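Local coordinates for protein esterase (PDB 4WY8) that hydrolyses carboxylic esters, as a fungal esterase of the alpha/beta hydrolase fold, probably akin to hormone-sensitive lipase, at residues S22-P27 with T214-V219; S37-P42 with S96-R101; V126-A131 with H224-K229. All blocks are in the same frame, centred on the assembly; numbering follows the deposited sequence.

Contact 1. Residues S22-P27 with T214-V219; sequences STQYPP and TRKLMV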
loop_
_atom_site.group_PDB
_atom_site.type_symbol
_atom_site.label_atom_id
_atom_site.label_comp_id
_atom_site.label_asym_id
_atom_site.label_seq_id
_atom_site.Cartn_x
_atom_site.Cartn_y
_atom_site.Cartn_z
ATOM N N SER A 22 -27.914 -15.188 -3.246
ATOM C CA SER A 22 -28.236 -15.251 -1.826
ATOM C C SER A 22 -29.486 -14.435 -1.484
ATOM O O SER A 22 -30.133 -14.701 -0.467
ATOM C CB SER A 22 -27.064 -14.763 -0.965
ATOM O OG SER A 22 -26.001 -15.698 -0.945
ATOM N N THR A 23 -29.824 -13.452 -2.315
ATOM C CA THR A 23 -30.970 -12.595 -2.022
ATOM C C THR A 23 -32.284 -13.362 -2.155
ATOM O O THR A 23 -33.345 -12.825 -1.821
ATOM C CB THR A 23 -31.032 -11.327 -2.927
ATOM O OG1 THR A 23 -31.370 -11.675 -4.271
ATOM C CG2 THR A 23 -29.707 -10.562 -2.890
ATOM N N GLN A 24 -32.225 -14.598 -2.659
ATOM C CA GLN A 24 -33.435 -15.399 -2.848
ATOM C C GLN A 24 -33.712 -16.290 -1.645
ATOM O O GLN A 24 -34.713 -17.016 -1.610
ATOM C CB GLN A 24 -33.331 -16.272 -4.099
ATOM C CG GLN A 24 -33.137 -15.499 -5.374
ATOM C CD GLN A 24 -34.154 -14.401 -5.505
ATOM O OE1 GLN A 24 -35.332 -14.657 -5.759
ATOM N NE2 GLN A 24 -33.712 -13.161 -5.327
ATOM N N TYR A 25 -32.807 -16.254 -0.672
ATOM C CA TYR A 25 -32.919 -17.118 0.485
ATOM C C TYR A 25 -33.005 -16.353 1.796
ATOM O O TYR A 25 -32.576 -15.208 1.879
ATOM C CB TYR A 25 -31.724 -18.076 0.488
ATOM C CG TYR A 25 -31.780 -19.039 -0.673
ATOM C CD1 TYR A 25 -31.101 -18.772 -1.856
ATOM C CD2 TYR A 25 -32.550 -20.187 -0.597
ATOM C CE1 TYR A 25 -31.168 -19.638 -2.925
ATOM C CE2 TYR A 25 -32.619 -21.058 -1.650
ATOM C CZ TYR A 25 -31.930 -20.781 -2.815
ATOM O OH TYR A 25 -32.011 -21.670 -3.867
ATOM N N PRO A 26 -33.563 -16.989 2.831
ATOM C CA PRO A 26 -33.521 -16.429 4.187
ATOM C C PRO A 26 -32.096 -16.417 4.761
ATOM O O PRO A 26 -31.304 -17.332 4.478
ATOM C CB PRO A 26 -34.403 -17.383 4.996
ATOM C CG PRO A 26 -35.214 -18.148 3.967
ATOM C CD PRO A 26 -34.345 -18.238 2.762
ATOM N N PRO A 27 -31.766 -15.385 5.550
ATOM C CA PRO A 27 -30.409 -15.246 6.103
ATOM C C PRO A 27 -29.833 -16.482 6.830
ATOM O O PRO A 27 -28.635 -16.719 6.633
ATOM C CB PRO A 27 -30.555 -14.050 7.048
ATOM C CG PRO A 27 -31.572 -13.163 6.307
ATOM C CD PRO A 27 -32.569 -14.155 5.729
ATOM N N THR A 214 -22.228 -7.452 -5.409
ATOM C CA THR A 214 -23.057 -6.799 -6.417
ATOM C C THR A 214 -23.907 -5.694 -5.786
ATOM O O THR A 214 -24.063 -5.646 -4.564
ATOM C CB THR A 214 -23.986 -7.822 -7.090
ATOM O OG1 THR A 214 -24.833 -8.395 -6.091
ATOM C CG2 THR A 214 -23.168 -8.955 -7.708
ATOM N N ARG A 215 -24.472 -4.829 -6.617
ATOM C CA ARG A 215 -25.382 -3.805 -6.142
ATOM C C ARG A 215 -26.582 -4.467 -5.496
ATOM O O ARG A 215 -27.019 -4.083 -4.407
ATOM C CB ARG A 215 -25.830 -2.926 -7.295
ATOM C CG ARG A 215 -26.974 -1.973 -6.984
ATOM C CD ARG A 215 -27.574 -1.432 -8.290
ATOM N NE ARG A 215 -26.851 -0.273 -8.777
ATOM C CZ ARG A 215 -26.578 -0.028 -10.059
ATOM N NH1 ARG A 215 -26.965 -0.868 -11.009
ATOM N NH2 ARG A 215 -25.897 1.061 -10.390
ATOM N N LYS A 216 -27.078 -5.515 -6.140
ATOM C CA LYS A 216 -28.231 -6.239 -5.634
ATOM C C LYS A 216 -28.023 -6.695 -4.191
ATOM O O LYS A 216 -28.891 -6.535 -3.318
ATOM C CB LYS A 216 -28.512 -7.427 -6.549
ATOM C CG LYS A 216 -29.903 -7.956 -6.401
ATOM C CD LYS A 216 -30.212 -9.030 -7.426
ATOM C CE LYS A 216 -31.724 -9.228 -7.486
ATOM N NZ LYS A 216 -32.323 -9.245 -6.104
ATOM N N LEU A 217 -26.866 -7.298 -3.961
ATOM C CA LEU A 217 -26.463 -7.749 -2.648
ATOM C C LEU A 217 -26.336 -6.569 -1.651
ATOM O O LEU A 217 -26.771 -6.667 -0.507
ATOM C CB LEU A 217 -25.154 -8.526 -2.774
ATOM C CG LEU A 217 -24.901 -9.657 -1.795
ATOM C CD1 LEU A 217 -26.103 -10.567 -1.712
ATOM C CD2 LEU A 217 -23.692 -10.433 -2.280
ATOM N N MET A 218 -25.775 -5.445 -2.085
ATOM C CA MET A 218 -25.661 -4.298 -1.182
ATOM C C MET A 218 -27.059 -3.827 -0.747
ATOM O O MET A 218 -27.285 -3.550 0.434
ATOM C CB MET A 218 -24.875 -3.154 -1.841
ATOM C CG MET A 218 -23.343 -3.328 -1.784
ATOM S SD MET A 218 -22.713 -3.653 -0.106
ATOM C CE MET A 218 -23.318 -2.198 0.770
ATOM N N VAL A 219 -28.002 -3.801 -1.692
ATOM C CA VAL A 219 -29.373 -3.408 -1.401
ATOM C C VAL A 219 -30.015 -4.353 -0.408
ATOM O O VAL A 219 -30.646 -3.925 0.565
ATOM C CB VAL A 219 -30.219 -3.350 -2.701
ATOM C CG1 VAL A 219 -31.716 -3.211 -2.387
ATOM C CG2 VAL A 219 -29.730 -2.200 -3.574
#
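T23 meets K216 and L217 where the N-terminal region of an alpha/beta hydrolase lies against helix 215-225. This helix belongs to the segment between core strands 188-191 and 253-258, and in hormone-sensitive-lipase-like esterases such a segment and the N-terminal helices together form the cap, which is probably what is joined here. The side chain of T23 illustrates how one small residue can serve two kinds of neighbour. Its CB points at the helix and lies 4.0 Å from K216 NZ. There the chain divides. The methyl branch, CG2, runs to L217 CD1, 3.8 Å away, an apolar touch made at a slant; S22 CB approaches L217 CD1 more loosely. The hydroxyl branch, OG1, is flanked by both backbone neighbours of CA (chi1 71°), which turns it to the ammonium end of K216, and K216 NZ donates to T23 OG1 over 3.2 Å. K216 extends almost straight and bends only at chi4, and that last turn sets where NZ lies. The hydroxyl has further partners: Q24 NE2 gives an N-H to T23 OG1 at 3.0 Å, nearly in the plane of its amide, and the carboxylate of D21, just before the segment, bonds to OG1 as well. A hydroxyl gripped by an acidic, an amide and an ammonium group is probably held in one rotation. At the start of the helix, T214 acts as N-cap, its OG1 accepting from L217 N at 3.1 Å with an N-H...O angle of 162°.

Contact 2. Residues S37-P42 with S96-R101; sequences SIIDDP and SKLTHR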
loop_
_atom_site.group_PDB
_atom_site.type_symbol
_atom_site.label_atom_id
_atom_site.label_comp_id
_atom_site.label_asym_id
_atom_site.label_seq_id
_atom_site.Cartn_x
_atom_site.Cartn_y
_atom_site.Cartn_z
ATOM N N SER A 37 -19.489 -23.863 2.801
ATOM C CA SER A 37 -18.512 -23.532 1.773
ATOM C C SER A 37 -17.119 -23.355 2.371
ATOM O O SER A 37 -16.118 -23.582 1.698
ATOM C CB SER A 37 -18.922 -22.264 1.023
ATOM O OG SER A 37 -18.725 -21.109 1.834
ATOM N N ILE A 38 -17.034 -22.902 3.618
ATOM C CA ILE A 38 -15.709 -22.885 4.233
ATOM C C ILE A 38 -15.242 -24.300 4.660
ATOM O O ILE A 38 -14.132 -24.738 4.324
ATOM C CB ILE A 38 -15.651 -21.947 5.462
ATOM C CG1 ILE A 38 -16.103 -20.524 5.098
ATOM C CG2 ILE A 38 -14.248 -21.935 6.021
ATOM C CD1 ILE A 38 -15.172 -19.810 4.108
ATOM N N ILE A 39 -16.085 -25.015 5.396
ATOM C CA ILE A 39 -15.687 -26.325 5.930
ATOM C C ILE A 39 -15.366 -27.329 4.810
ATOM O O ILE A 39 -14.442 -28.134 4.935
ATOM C CB ILE A 39 -16.777 -26.914 6.855
ATOM C CG1 ILE A 39 -17.030 -25.973 8.034
ATOM C CG2 ILE A 39 -16.357 -28.280 7.372
ATOM C CD1 ILE A 39 -18.347 -26.214 8.742
ATOM N N ASP A 40 -16.120 -27.255 3.717
ATOM C CA ASP A 40 -15.960 -28.160 2.577
ATOM C C ASP A 40 -14.889 -27.741 1.563
ATOM O O ASP A 40 -14.660 -28.445 0.581
ATOM C CB ASP A 40 -17.291 -28.309 1.837
ATOM C CG ASP A 40 -18.388 -28.847 2.727
ATOM O OD1 ASP A 40 -18.070 -29.647 3.638
ATOM O OD2 ASP A 40 -19.562 -28.463 2.514
ATOM N N ASP A 41 -14.291 -26.569 1.732
ATOM C CA ASP A 41 -13.183 -26.190 0.860
ATOM C C ASP A 41 -11.981 -27.052 1.243
ATOM O O ASP A 41 -11.606 -27.119 2.414
ATOM C CB ASP A 41 -12.869 -24.699 0.982
ATOM C CG ASP A 41 -11.957 -24.188 -0.127
ATOM O OD1 ASP A 41 -10.896 -24.801 -0.398
ATOM O OD2 ASP A 41 -12.304 -23.154 -0.734
ATOM N N PRO A 42 -11.390 -27.744 0.263
ATOM C CA PRO A 42 -10.288 -28.674 0.562
ATOM C C PRO A 42 -8.971 -27.954 0.915
ATOM O O PRO A 42 -8.027 -28.555 1.424
ATOM C CB PRO A 42 -10.144 -29.471 -0.739
ATOM C CG PRO A 42 -10.668 -28.566 -1.814
ATOM C CD PRO A 42 -11.731 -27.711 -1.174
ATOM N N SER A 96 -18.569 -14.740 9.893
ATOM C CA SER A 96 -18.344 -15.389 11.188
ATOM C C SER A 96 -16.861 -15.513 11.451
ATOM O O SER A 96 -16.038 -15.197 10.593
ATOM C CB SER A 96 -18.961 -16.782 11.221
ATOM O OG SER A 96 -18.187 -17.657 10.417
ATOM N N LYS A 97 -16.519 -16.054 12.603
ATOM C CA LYS A 97 -15.132 -16.378 12.891
ATOM C C LYS A 97 -14.561 -17.422 11.944
ATOM O O LYS A 97 -13.336 -17.492 11.744
ATOM C CB LYS A 97 -15.006 -16.848 14.333
ATOM C CG LYS A 97 -15.973 -17.940 14.742
ATOM C CD LYS A 97 -15.849 -18.079 16.270
ATOM C CE LYS A 97 -17.027 -18.795 16.899
ATOM N NZ LYS A 97 -17.036 -18.563 18.378
ATOM N N LEU A 98 -15.451 -18.168 11.295
ATOM C CA LEU A 98 -15.040 -19.201 10.347
ATOM C C LEU A 98 -14.726 -18.586 8.978
ATOM O O LEU A 98 -13.688 -18.884 8.373
ATOM C CB LEU A 98 -16.143 -20.279 10.234
ATOM C CG LEU A 98 -15.924 -21.539 9.384
ATOM C CD1 LEU A 98 -14.703 -22.368 9.835
ATOM C CD2 LEU A 98 -17.206 -22.409 9.331
ATOM N N THR A 99 -15.593 -17.705 8.486
ATOM C CA THR A 99 -15.317 -17.093 7.193
ATOM C C THR A 99 -14.047 -16.252 7.251
ATOM O O THR A 99 -13.310 -16.134 6.254
ATOM C CB THR A 99 -16.467 -16.214 6.712
ATOM O OG1 THR A 99 -16.712 -15.161 7.651
ATOM C CG2 THR A 99 -17.726 -17.052 6.562
ATOM N N HIS A 100 -13.759 -15.690 8.419
ATOM C CA HIS A 100 -12.611 -14.789 8.519
ATOM C C HIS A 100 -11.456 -15.427 9.252
ATOM O O HIS A 100 -10.494 -14.744 9.626
ATOM C CB HIS A 100 -13.008 -13.481 9.202
ATOM C CG HIS A 100 -13.895 -12.619 8.359
ATOM N ND1 HIS A 100 -15.182 -12.979 8.020
ATOM C CD2 HIS A 100 -13.656 -11.432 7.744
ATOM C CE1 HIS A 100 -15.710 -12.040 7.246
ATOM N NE2 HIS A 100 -14.805 -11.092 7.062
ATOM N N ARG A 101 -11.558 -16.738 9.468
ATOM C CA ARG A 101 -10.510 -17.469 10.160
ATOM C C ARG A 101 -9.158 -17.277 9.484
ATOM O O ARG A 101 -8.141 -17.058 10.143
ATOM C CB ARG A 101 -10.843 -18.963 10.227
ATOM C CG ARG A 101 -9.685 -19.788 10.796
ATOM C CD ARG A 101 -10.047 -21.261 10.888
ATOM N NE ARG A 101 -10.323 -21.809 9.568
ATOM C CZ ARG A 101 -10.911 -22.979 9.351
ATOM N NH1 ARG A 101 -11.294 -23.727 10.370
ATOM N NH2 ARG A 101 -11.109 -23.394 8.112
#
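I38 presents both of its branches to the loop between core strand 83-87 and helix 101-111, so that the end region of the N-terminal helix 27-39 packs on the alpha/beta hydrolase core. Its CG2, pointing away from the backbone N, lies 3.8 Å from L98 CG, and the two side chains run antiparallel alongside one another. The same methyl also reaches R101, whose NH2 is 4.0 Å from I38 CG2. On the other branch, I38 CG1 meets T99 CA and, at 4.1 Å, T99 CG2, the threonine side chain standing roughly perpendicular to it. One residue on, I39 CG1 touches L98 CD2 at 3.8 Å. CD2 thus faces mainly I39, while CG and CD1 lie against I38 CG2. CD1 also rests over one face of the R101 guanidinium, toward its rim.

The loop has its own bonds. S96 OG accepts from L98 N and T99 N, an ST turn and ST motif, and T99 OG1 pairs with H100 ND1 at 2.7 Å. H100 in turn bonds D163 through NE2. With S96 OG, T99 OG1 and H100 so engaged, the segments meet mainly through aliphatic side chains, the R101 guanidinium at one side, a packing that imposes little directionality.

Contact 3. Residues V126-A131 with H224-K229; sequences VRFPTA and HYIPDK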
loop_
_atom_site.group_PDB
_atom_site.type_symbol
_atom_site.label_atom_id
_atom_site.label_comp_id
_atom_site.label_asym_id
_atom_site.label_seq_id
_atom_site.Cartn_x
_atom_site.Cartn_y
_atom_site.Cartn_z
ATOM N N VAL A 126 -31.430 -8.570 14.481
ATOM C CA VAL A 126 -31.384 -7.257 15.106
ATOM C C VAL A 126 -31.228 -6.245 13.980
ATOM O O VAL A 126 -30.846 -6.611 12.878
ATOM C CB VAL A 126 -30.243 -7.144 16.151
ATOM C CG1 VAL A 126 -30.384 -8.252 17.216
ATOM C CG2 VAL A 126 -28.866 -7.205 15.483
ATOM N N ARG A 127 -31.518 -4.979 14.245
ATOM C CA ARG A 127 -31.326 -3.945 13.251
ATOM C C ARG A 127 -30.220 -3.025 13.763
ATOM O O ARG A 127 -29.775 -3.140 14.908
ATOM C CB ARG A 127 -32.613 -3.126 13.011
ATOM C CG ARG A 127 -33.882 -3.940 12.794
ATOM C CD ARG A 127 -33.906 -4.597 11.412
ATOM N NE ARG A 127 -35.173 -5.292 11.173
ATOM C CZ ARG A 127 -35.484 -5.928 10.049
ATOM N NH1 ARG A 127 -34.625 -5.961 9.040
ATOM N NH2 ARG A 127 -36.661 -6.537 9.939
ATOM N N PHE A 128 -29.763 -2.142 12.898
ATOM C CA PHE A 128 -29.017 -0.970 13.325
ATOM C C PHE A 128 -29.802 -0.318 14.471
ATOM O O PHE A 128 -31.041 -0.263 14.404
ATOM C CB PHE A 128 -28.835 -0.031 12.119
ATOM C CG PHE A 128 -28.302 1.322 12.455
ATOM C CD1 PHE A 128 -26.947 1.504 12.687
ATOM C CD2 PHE A 128 -29.148 2.427 12.478
ATOM C CE1 PHE A 128 -26.449 2.752 12.995
ATOM C CE2 PHE A 128 -28.660 3.683 12.771
ATOM C CZ PHE A 128 -27.309 3.846 13.027
ATOM N N PRO A 129 -29.110 0.153 15.531
ATOM C CA PRO A 129 -27.659 0.171 15.737
ATOM C C PRO A 129 -27.145 -0.799 16.786
ATOM O O PRO A 129 -26.166 -0.501 17.479
ATOM C CB PRO A 129 -27.414 1.603 16.211
ATOM C CG PRO A 129 -28.625 1.882 17.073
ATOM C CD PRO A 129 -29.786 1.098 16.445
ATOM N N THR A 130 -27.752 -1.970 16.869
ATOM C CA THR A 130 -27.421 -2.909 17.918
ATOM C C THR A 130 -25.970 -3.409 17.831
ATOM O O THR A 130 -25.205 -3.372 18.827
ATOM C CB THR A 130 -28.371 -4.099 17.847
ATOM O OG1 THR A 130 -29.717 -3.628 17.964
ATOM C CG2 THR A 130 -28.080 -5.099 18.945
ATOM N N ALA A 131 -25.570 -3.827 16.629
ATOM C CA ALA A 131 -24.212 -4.338 16.428
ATOM C C ALA A 131 -23.168 -3.291 16.786
ATOM O O ALA A 131 -22.208 -3.592 17.493
ATOM C CB ALA A 131 -24.019 -4.801 15.002
ATOM N N HIS A 224 -31.935 -5.385 5.123
ATOM C CA HIS A 224 -31.978 -6.109 6.404
ATOM C C HIS A 224 -31.448 -5.294 7.604
ATOM O O HIS A 224 -31.954 -5.436 8.721
ATOM C CB HIS A 224 -31.197 -7.424 6.328
ATOM C CG HIS A 224 -31.910 -8.524 5.596
ATOM N ND1 HIS A 224 -33.161 -8.980 5.964
ATOM C CD2 HIS A 224 -31.526 -9.294 4.552
ATOM C CE1 HIS A 224 -33.523 -9.968 5.166
ATOM N NE2 HIS A 224 -32.551 -10.173 4.295
ATOM N N TYR A 225 -30.410 -4.485 7.384
ATOM C CA TYR A 225 -29.734 -3.749 8.478
ATOM C C TYR A 225 -30.516 -2.509 8.939
ATOM O O TYR A 225 -30.673 -2.261 10.143
ATOM C CB TYR A 225 -28.325 -3.341 8.009
ATOM C CG TYR A 225 -27.377 -2.693 9.015
ATOM C CD1 TYR A 225 -26.727 -1.494 8.708
ATOM C CD2 TYR A 225 -27.083 -3.301 10.218
ATOM C CE1 TYR A 225 -25.845 -0.907 9.585
ATOM C CE2 TYR A 225 -26.187 -2.728 11.111
ATOM C CZ TYR A 225 -25.574 -1.533 10.783
ATOM O OH TYR A 225 -24.683 -0.952 11.663
ATOM N N ILE A 226 -30.970 -1.727 7.960
ATOM C CA ILE A 226 -31.688 -0.478 8.187
ATOM C C ILE A 226 -32.910 -0.426 7.287
ATOM O O ILE A 226 -32.865 0.202 6.218
ATOM C CB ILE A 226 -30.786 0.745 7.892
ATOM C CG1 ILE A 226 -29.439 0.595 8.595
ATOM C CG2 ILE A 226 -31.426 2.035 8.374
ATOM C CD1 ILE A 226 -28.466 1.690 8.248
ATOM N N PRO A 227 -34.010 -1.070 7.711
ATOM C CA PRO A 227 -35.222 -1.175 6.880
ATOM C C PRO A 227 -35.819 0.161 6.474
ATOM O O PRO A 227 -36.239 0.353 5.323
ATOM C CB PRO A 227 -36.210 -1.926 7.786
ATOM C CG PRO A 227 -35.338 -2.705 8.722
ATOM C CD PRO A 227 -34.148 -1.803 8.980
ATOM N N ASP A 228 -35.866 1.086 7.418
ATOM C CA ASP A 228 -36.466 2.373 7.136
ATOM C C ASP A 228 -35.382 3.356 6.708
ATOM O O ASP A 228 -34.505 3.728 7.482
ATOM C CB ASP A 228 -37.292 2.814 8.343
ATOM C CG ASP A 228 -38.621 2.018 8.443
ATOM O OD1 ASP A 228 -39.165 1.638 7.376
ATOM O OD2 ASP A 228 -39.088 1.711 9.566
ATOM N N LYS A 229 -35.445 3.704 5.429
ATOM C CA LYS A 229 -34.437 4.478 4.708
ATOM C C LYS A 229 -34.039 5.833 5.321
ATOM O O LYS A 229 -32.891 6.268 5.196
ATOM C CB LYS A 229 -34.949 4.676 3.282
ATOM C CG LYS A 229 -34.902 3.385 2.449
ATOM C CD LYS A 229 -35.402 3.608 1.018
ATOM C CE LYS A 229 -34.998 2.458 0.102
ATOM N NZ LYS A 229 -35.434 1.146 0.662
#
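The Y225 ring carries F128 CB over the centre of one face: the carbon stands 3.9 Å from the ring centroid and close to the ring normal, a CH-pi contact. Beyond CB, the F128 ring turns its edge to the same tyrosine, giving an offset edge-to-face pair with planes at 63°. Y225 OH comes to that edge, 3.5 Å from F128 CD1. One face of the phenylalanine bears P129 CB, toward the rim, the proline following a cis peptide bond. The third flat group is the R127 guanidinium. P227 CG lies over one of its faces, off toward the rim and 3.3 Å from R127 NH1, while the carbonyl of H224 meets it at the edge.

Two bonds from the loop to the end of helix 215-225 accompany this packing. R127 NH1 donates to H224 O at 2.7 Å, nearly in the guanidinium plane but tilted from the plane of the carbonyl. F128 N donates to Y225 O at 2.9 Å, with an N-H...O angle of 165°. Such late carbonyls commonly lack helical partners, and here two successive ones are used by the loop. The bend of R127 at chi2 brings its chain back across P227. F128 holds CG anti to its N (chi1 170°), which carries the ring past the tyrosine, where I226 lies alongside it with CG1 3.6 Å from F128 CB.

Y225 also stacks with W92, which follows the HGGG sequence. In hormone-sensitive-lipase-like esterases that sequence supplies the oxyanion hole, so the arrangement fits the seam between a cap helix and the catalytic core in this branch of the alpha/beta hydrolase fold.

In the fold
Contacts 1 and 3 grip helix 215-225 near its two ends: their centres are 15 Å apart, and they meet where P27 CG packs 3.7 Å from H224 NE2. Along the chain their segments alternate, and the N-terminal region and the core loop hold the same helix. Contact 2 is separate, its centre 20 Å from that of contact 1 and 26 Å from that of contact 3, yet helix 27-39, begun at P27, leads from contact 1 to contact 2. The likely catalytic triad is S164, H291 and D261. Contact 2 leads toward it through H100, bonded to D163 beside the putative nucleophile, and contact 3 through W92, close after the putative oxyanion-hole glycines.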